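Local coordinates for StAR-related lipid transfer protein 5 (Homo sapiens, PDB 2R55), which probably binds cholesterol or other sterols and may take part in transporting sterols or other lipids within the cell, at residues K34-C48 with S57-R70. Sequence-based numbering, arbitrary orientation.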
loop_
_atom_site.group_PDB
_atom_site.type_symbol
_atom_site.label_atom_id
_atom_site.label_comp_id
_atom_site.label_asym_id
_atom_site.label_seq_id
_atom_site.Cartn_x
_atom_site.Cartn_y
_atom_site.Cartn_z
ATOM N N LYS A 34 12.034 7.473 -2.054
ATOM C CA LYS A 34 12.313 6.316 -1.205
ATOM C C LYS A 34 11.720 5.037 -1.775
ATOM O O LYS A 34 12.336 3.978 -1.772
ATOM C CB LYS A 34 11.792 6.555 0.213
ATOM C CG LYS A 34 12.757 7.374 1.055
ATOM C CD LYS A 34 12.054 7.901 2.270
ATOM C CE LYS A 34 12.965 8.745 3.123
ATOM N NZ LYS A 34 12.205 9.087 4.344
ATOM N N MET A 35 10.505 5.157 -2.269
ATOM C CA MET A 35 9.846 4.059 -2.904
ATOM C C MET A 35 10.654 3.562 -4.092
ATOM O O MET A 35 10.889 2.368 -4.232
ATOM C CB MET A 35 8.448 4.488 -3.288
ATOM C CG MET A 35 7.480 4.364 -2.131
ATOM S SD MET A 35 6.987 2.651 -1.881
ATOM C CE MET A 35 5.982 2.373 -3.327
ATOM N N LEU A 36 11.139 4.483 -4.906
ATOM C CA LEU A 36 11.991 4.114 -6.022
ATOM C C LEU A 36 13.222 3.321 -5.566
ATOM O O LEU A 36 13.593 2.317 -6.189
ATOM C CB LEU A 36 12.374 5.345 -6.846
ATOM C CG LEU A 36 12.896 5.067 -8.269
ATOM C CD1 LEU A 36 11.912 4.185 -9.066
ATOM C CD2 LEU A 36 13.256 6.361 -9.044
ATOM N N GLN A 37 13.828 3.749 -4.459
ATOM C CA GLN A 37 14.993 3.060 -3.935
ATOM C C GLN A 37 14.624 1.674 -3.385
ATOM O O GLN A 37 15.365 0.711 -3.609
ATOM C CB GLN A 37 15.775 3.939 -2.936
ATOM C CG GLN A 37 17.313 4.036 -3.219
ATOM C CD GLN A 37 17.657 4.421 -4.679
ATOM O OE1 GLN A 37 16.867 5.083 -5.381
ATOM N NE2 GLN A 37 18.848 4.007 -5.136
ATOM N N TYR A 38 13.459 1.554 -2.741
ATOM C CA TYR A 38 12.961 0.248 -2.294
ATOM C C TYR A 38 12.749 -0.714 -3.476
ATOM O O TYR A 38 12.825 -1.924 -3.306
ATOM C CB TYR A 38 11.600 0.335 -1.585
ATOM C CG TYR A 38 11.464 1.184 -0.337
ATOM C CD1 TYR A 38 12.553 1.507 0.455
ATOM C CD2 TYR A 38 10.211 1.623 0.066
ATOM C CE1 TYR A 38 12.394 2.282 1.598
ATOM C CE2 TYR A 38 10.051 2.389 1.187
ATOM C CZ TYR A 38 11.148 2.713 1.956
ATOM O OH TYR A 38 10.980 3.477 3.078
ATOM N N ARG A 39 12.436 -0.184 -4.653
ATOM C CA ARG A 39 12.110 -1.030 -5.780
ATOM C C ARG A 39 13.389 -1.585 -6.391
ATOM O O ARG A 39 13.434 -2.730 -6.867
ATOM C CB ARG A 39 11.300 -0.242 -6.814
ATOM C CG ARG A 39 11.030 -0.959 -8.138
ATOM C CD ARG A 39 10.388 -2.304 -7.929
ATOM N NE ARG A 39 10.161 -3.015 -9.186
ATOM C CZ ARG A 39 11.000 -3.897 -9.727
ATOM N NH1 ARG A 39 12.140 -4.204 -9.116
ATOM N NH2 ARG A 39 10.673 -4.481 -10.869
ATOM N N ARG A 40 14.436 -0.770 -6.367
ATOM C CA ARG A 40 15.691 -1.137 -6.991
ATOM C C ARG A 40 16.536 -1.976 -6.053
ATOM O O ARG A 40 17.186 -2.909 -6.495
ATOM C CB ARG A 40 16.435 0.106 -7.433
ATOM C CG ARG A 40 15.673 0.886 -8.484
ATOM C CD ARG A 40 16.178 2.334 -8.615
ATOM N NE ARG A 40 15.715 2.857 -9.893
ATOM C CZ ARG A 40 15.902 4.094 -10.343
ATOM N NH1 ARG A 40 15.438 4.426 -11.546
ATOM N NH2 ARG A 40 16.536 5.000 -9.603
ATOM N N ASP A 41 16.510 -1.671 -4.759
ATOM C CA ASP A 41 17.409 -2.340 -3.824
ATOM C C ASP A 41 17.209 -3.848 -3.863
ATOM O O ASP A 41 16.074 -4.336 -3.904
ATOM C CB ASP A 41 17.189 -1.859 -2.387
ATOM C CG ASP A 41 17.666 -0.439 -2.141
ATOM O OD1 ASP A 41 18.560 0.080 -2.865
ATOM O OD2 ASP A 41 17.157 0.168 -1.171
ATOM N N THR A 42 18.308 -4.589 -3.825
ATOM C CA THR A 42 18.210 -6.036 -3.712
ATOM C C THR A 42 18.781 -6.531 -2.373
ATOM O O THR A 42 18.711 -7.718 -2.051
ATOM C CB THR A 42 18.853 -6.754 -4.922
ATOM O OG1 THR A 42 20.220 -6.354 -5.044
ATOM C CG2 THR A 42 18.093 -6.418 -6.221
ATOM N N ALA A 43 19.303 -5.605 -1.579
ATOM C CA ALA A 43 19.947 -5.949 -0.315
ATOM C C ALA A 43 18.982 -5.866 0.853
ATOM O O ALA A 43 17.905 -5.253 0.754
ATOM C CB ALA A 43 21.152 -5.055 -0.068
ATOM N N GLY A 44 19.383 -6.482 1.962
ATOM C CA GLY A 44 18.562 -6.515 3.157
ATOM C C GLY A 44 17.451 -7.537 3.036
ATOM O O GLY A 44 17.237 -8.298 3.962
ATOM N N TRP A 45 16.768 -7.569 1.888
ATOM C CA TRP A 45 15.581 -8.407 1.668
ATOM C C TRP A 45 15.721 -9.895 2.037
ATOM O O TRP A 45 16.438 -10.634 1.349
ATOM C CB TRP A 45 15.113 -8.317 0.205
ATOM C CG TRP A 45 14.754 -6.948 -0.261
ATOM C CD1 TRP A 45 15.338 -6.265 -1.277
ATOM C CD2 TRP A 45 13.723 -6.095 0.258
ATOM N NE1 TRP A 45 14.739 -5.034 -1.432
ATOM C CE2 TRP A 45 13.749 -4.904 -0.497
ATOM C CE3 TRP A 45 12.770 -6.227 1.282
ATOM C CZ2 TRP A 45 12.869 -3.855 -0.265
ATOM C CZ3 TRP A 45 11.902 -5.176 1.520
ATOM C CH2 TRP A 45 11.952 -4.008 0.750
ATOM N N LYS A 46 15.013 -10.327 3.091
ATOM C CA LYS A 46 14.990 -11.745 3.495
ATOM C C LYS A 46 13.617 -12.321 3.205
ATOM O O LYS A 46 12.608 -11.771 3.641
ATOM C CB LYS A 46 15.320 -11.938 4.986
ATOM C CG LYS A 46 16.396 -11.005 5.583
ATOM C CD LYS A 46 17.764 -11.665 5.636
ATOM C CE LYS A 46 18.652 -11.265 4.443
ATOM N NZ LYS A 46 19.511 -10.068 4.737
ATOM N N ILE A 47 13.577 -13.436 2.481
ATOM C CA ILE A 47 12.318 -14.025 2.010
ATOM C C ILE A 47 11.422 -14.583 3.139
ATOM O O ILE A 47 11.915 -15.239 4.065
ATOM C CB ILE A 47 12.602 -15.118 0.933
ATOM C CG1 ILE A 47 11.395 -15.319 0.011
ATOM C CG2 ILE A 47 13.061 -16.430 1.567
ATOM C CD1 ILE A 47 11.435 -14.446 -1.245
ATOM N N CYS A 48 10.117 -14.310 3.064
ATOM C CA CYS A 48 9.151 -14.902 4.001
ATOM C C CYS A 48 8.633 -16.204 3.412
ATOM O O CYS A 48 8.882 -17.296 3.925
ATOM C CB CYS A 48 7.924 -14.008 4.224
ATOM S SG CYS A 48 8.156 -12.304 4.702
ATOM N N SER A 57 8.878 -10.759 0.771
ATOM C CA SER A 57 10.066 -10.709 1.597
ATOM C C SER A 57 9.980 -9.463 2.453
ATOM O O SER A 57 9.084 -8.639 2.253
ATOM C CB SER A 57 11.321 -10.681 0.725
ATOM O OG SER A 57 11.165 -9.789 -0.362
ATOM N N TRP A 58 10.894 -9.326 3.408
ATOM C CA TRP A 58 10.842 -8.230 4.347
ATOM C C TRP A 58 12.253 -7.722 4.591
ATOM O O TRP A 58 13.232 -8.333 4.125
ATOM C CB TRP A 58 10.176 -8.669 5.670
ATOM C CG TRP A 58 11.005 -9.667 6.408
ATOM C CD1 TRP A 58 11.052 -11.016 6.189
ATOM C CD2 TRP A 58 11.951 -9.396 7.448
ATOM N NE1 TRP A 58 11.968 -11.602 7.028
ATOM C CE2 TRP A 58 12.536 -10.631 7.813
ATOM C CE3 TRP A 58 12.360 -8.230 8.112
ATOM C CZ2 TRP A 58 13.512 -10.736 8.824
ATOM C CZ3 TRP A 58 13.340 -8.335 9.118
ATOM C CH2 TRP A 58 13.897 -9.582 9.460
ATOM N N ARG A 59 12.349 -6.588 5.292
ATOM C CA ARG A 59 13.595 -6.133 5.892
ATOM C C ARG A 59 13.307 -5.092 6.970
ATOM O O ARG A 59 12.243 -4.484 6.957
ATOM C CB ARG A 59 14.564 -5.586 4.835
ATOM C CG ARG A 59 14.340 -4.147 4.459
ATOM C CD ARG A 59 15.110 -3.816 3.220
ATOM N NE ARG A 59 15.046 -2.391 2.934
ATOM C CZ ARG A 59 15.705 -1.813 1.936
ATOM N NH1 ARG A 59 16.473 -2.550 1.142
ATOM N NH2 ARG A 59 15.584 -0.509 1.730
ATOM N N PRO A 60 14.265 -4.866 7.891
ATOM C CA PRO A 60 14.034 -3.819 8.892
ATOM C C PRO A 60 13.803 -2.466 8.213
ATOM O O PRO A 60 14.550 -2.091 7.318
ATOM C CB PRO A 60 15.352 -3.781 9.688
ATOM C CG PRO A 60 16.016 -5.071 9.412
ATOM C CD PRO A 60 15.588 -5.503 8.048
ATOM N N SER A 61 12.742 -1.781 8.612
ATOM C CA SER A 61 12.490 -0.407 8.222
ATOM C C SER A 61 13.510 0.471 8.894
ATOM O O SER A 61 13.954 0.138 10.000
ATOM C CB SER A 61 11.117 0.003 8.721
ATOM O OG SER A 61 11.067 1.386 9.002
ATOM N N VAL A 62 13.899 1.563 8.228
ATOM C CA VAL A 62 14.678 2.631 8.878
ATOM C C VAL A 62 13.740 3.765 9.364
ATOM O O VAL A 62 14.183 4.708 10.006
ATOM C CB VAL A 62 15.851 3.200 7.980
ATOM C CG1 VAL A 62 16.820 2.101 7.578
ATOM C CG2 VAL A 62 15.323 3.918 6.746
ATOM N N GLU A 63 12.452 3.658 9.054
ATOM C CA GLU A 63 11.469 4.676 9.424
ATOM C C GLU A 63 10.929 4.527 10.857
ATOM O O GLU A 63 10.521 5.522 11.451
ATOM C CB GLU A 63 10.288 4.702 8.443
ATOM C CG GLU A 63 10.614 4.957 6.940
ATOM C CD GLU A 63 11.419 6.239 6.628
ATOM O OE1 GLU A 63 11.415 7.204 7.409
ATOM O OE2 GLU A 63 12.067 6.273 5.552
ATOM N N PHE A 64 10.935 3.298 11.397
ATOM C CA PHE A 64 10.346 2.968 12.702
ATOM C C PHE A 64 10.881 1.593 13.149
ATOM O O PHE A 64 11.458 0.878 12.333
ATOM C CB PHE A 64 8.805 3.014 12.647
ATOM C CG PHE A 64 8.144 1.753 12.137
ATOM C CD1 PHE A 64 8.456 1.222 10.902
ATOM C CD2 PHE A 64 7.166 1.121 12.901
ATOM C CE1 PHE A 64 7.841 0.067 10.436
ATOM C CE2 PHE A 64 6.517 -0.044 12.442
ATOM C CZ PHE A 64 6.858 -0.572 11.213
ATOM N N PRO A 65 10.706 1.224 14.444
ATOM C CA PRO A 65 11.211 -0.071 14.923
ATOM C C PRO A 65 10.915 -1.275 14.006
ATOM O O PRO A 65 11.815 -2.102 13.809
ATOM C CB PRO A 65 10.499 -0.246 16.261
ATOM C CG PRO A 65 10.297 1.135 16.739
ATOM C CD PRO A 65 10.023 1.966 15.524
ATOM N N GLY A 66 9.704 -1.352 13.429
ATOM C CA GLY A 66 9.260 -2.522 12.645
ATOM C C GLY A 66 9.895 -2.792 11.280
ATOM O O GLY A 66 11.064 -2.457 11.029
ATOM N N ASN A 67 9.120 -3.413 10.391
ATOM C CA ASN A 67 9.652 -3.885 9.120
ATOM C C ASN A 67 9.016 -3.244 7.889
ATOM O O ASN A 67 7.952 -2.630 7.973
ATOM C CB ASN A 67 9.510 -5.402 9.029
ATOM C CG ASN A 67 10.199 -6.141 10.181
ATOM O OD1 ASN A 67 11.342 -5.856 10.550
ATOM N ND2 ASN A 67 9.504 -7.118 10.731
ATOM N N LEU A 68 9.675 -3.406 6.744
ATOM C CA LEU A 68 9.109 -3.055 5.451
ATOM C C LEU A 68 8.919 -4.341 4.677
ATOM O O LEU A 68 9.819 -5.181 4.652
ATOM C CB LEU A 68 10.059 -2.106 4.708
ATOM C CG LEU A 68 9.982 -1.824 3.205
ATOM C CD1 LEU A 68 8.693 -1.108 2.810
ATOM C CD2 LEU A 68 11.220 -1.017 2.728
ATOM N N TYR A 69 7.761 -4.477 4.032
ATOM C CA TYR A 69 7.372 -5.693 3.311
ATOM C C TYR A 69 7.267 -5.437 1.810
ATOM O O TYR A 69 6.761 -4.387 1.386
ATOM C CB TYR A 69 6.036 -6.247 3.855
ATOM C CG TYR A 69 6.176 -6.853 5.228
ATOM C CD1 TYR A 69 5.981 -6.084 6.379
ATOM C CD2 TYR A 69 6.535 -8.190 5.383
ATOM C CE1 TYR A 69 6.142 -6.640 7.660
ATOM C CE2 TYR A 69 6.694 -8.760 6.655
ATOM C CZ TYR A 69 6.497 -7.977 7.783
ATOM O OH TYR A 69 6.668 -8.537 9.020
ATOM N N ARG A 70 7.733 -6.403 1.019
ATOM C CA ARG A 70 7.815 -6.270 -0.415
ATOM C C ARG A 70 7.105 -7.445 -1.082
ATOM O O ARG A 70 7.470 -8.612 -0.876
ATOM C CB ARG A 70 9.284 -6.241 -0.824
ATOM C CG ARG A 70 9.568 -6.229 -2.344
ATOM C CD ARG A 70 10.915 -6.855 -2.617
ATOM N NE ARG A 70 11.510 -6.393 -3.862
ATOM C CZ ARG A 70 11.209 -6.876 -5.066
ATOM N NH1 ARG A 70 10.289 -7.835 -5.208
ATOM N NH2 ARG A 70 11.815 -6.380 -6.139
HETATM O O HOH W 1 12.882 2.212 5.524
HETATM O O HOH W 2 12.986 -4.204 -4.611
#
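Trp-45 lies flat between two arginines of the neighbouring strands, Arg-59 over one face of the indole and Arg-70 over the other. Arg-59 leaves its backbone between N and the carbonyl carbon (chi1 84°) and then runs extended, which lays Arg-59 CD 3.8 Å from the centroid of the six-membered ring of Trp-45 and the guanidinium almost parallel to the indole, planes 15° apart, in an off-centre cation-pi stack. The same guanidinium is held at its edge: Arg-59 NH1 donates to Ala-43 O at 3.1 Å, and Arg-59 NH2 gives Asp-41 OD2 a weak hydrogen bond of 3.4 Å within a salt bridge. On the other face Arg-70 offers mainly its CB and CD methylenes; its NE reaches the water bound to Tyr-38 O and Asp-41 O, while NH1 pairs with Glu-72. Trp-45 NE1 helps set the turn of the indole with a bent bond of 2.9 Å to Asp-41 O, coming from above the carbonyl plane. Beside it, Leu-68 sets CD2 over the centre of the Tyr-38 ring, 3.5 Å from the centroid, and also touches Trp-45 CH2, closing the tight part of the contact.

The solvent side is looser. Lys-34 NZ meets Glu-63 OE2 at 3.1 Å in a surface salt bridge, Lys-34 exposed and Glu-63 partly covered. Exposed Lys-46 sets its CB over one face of the Trp-58 indole, near the rim, and Cys-48 SG lies at that ring's edge, 3.5 Å from Trp-58 CD1. The backbone here stays regular, Lys-46 and Trp-58 forming an antiparallel hydrogen-bonded pair.

Helix 21-40, directly through Lys-34 and Tyr-38 and through the loop after it, packs on strands 54-60 and 67-75 and their turn, beside strand 46-49, as in the START helix-grip fold.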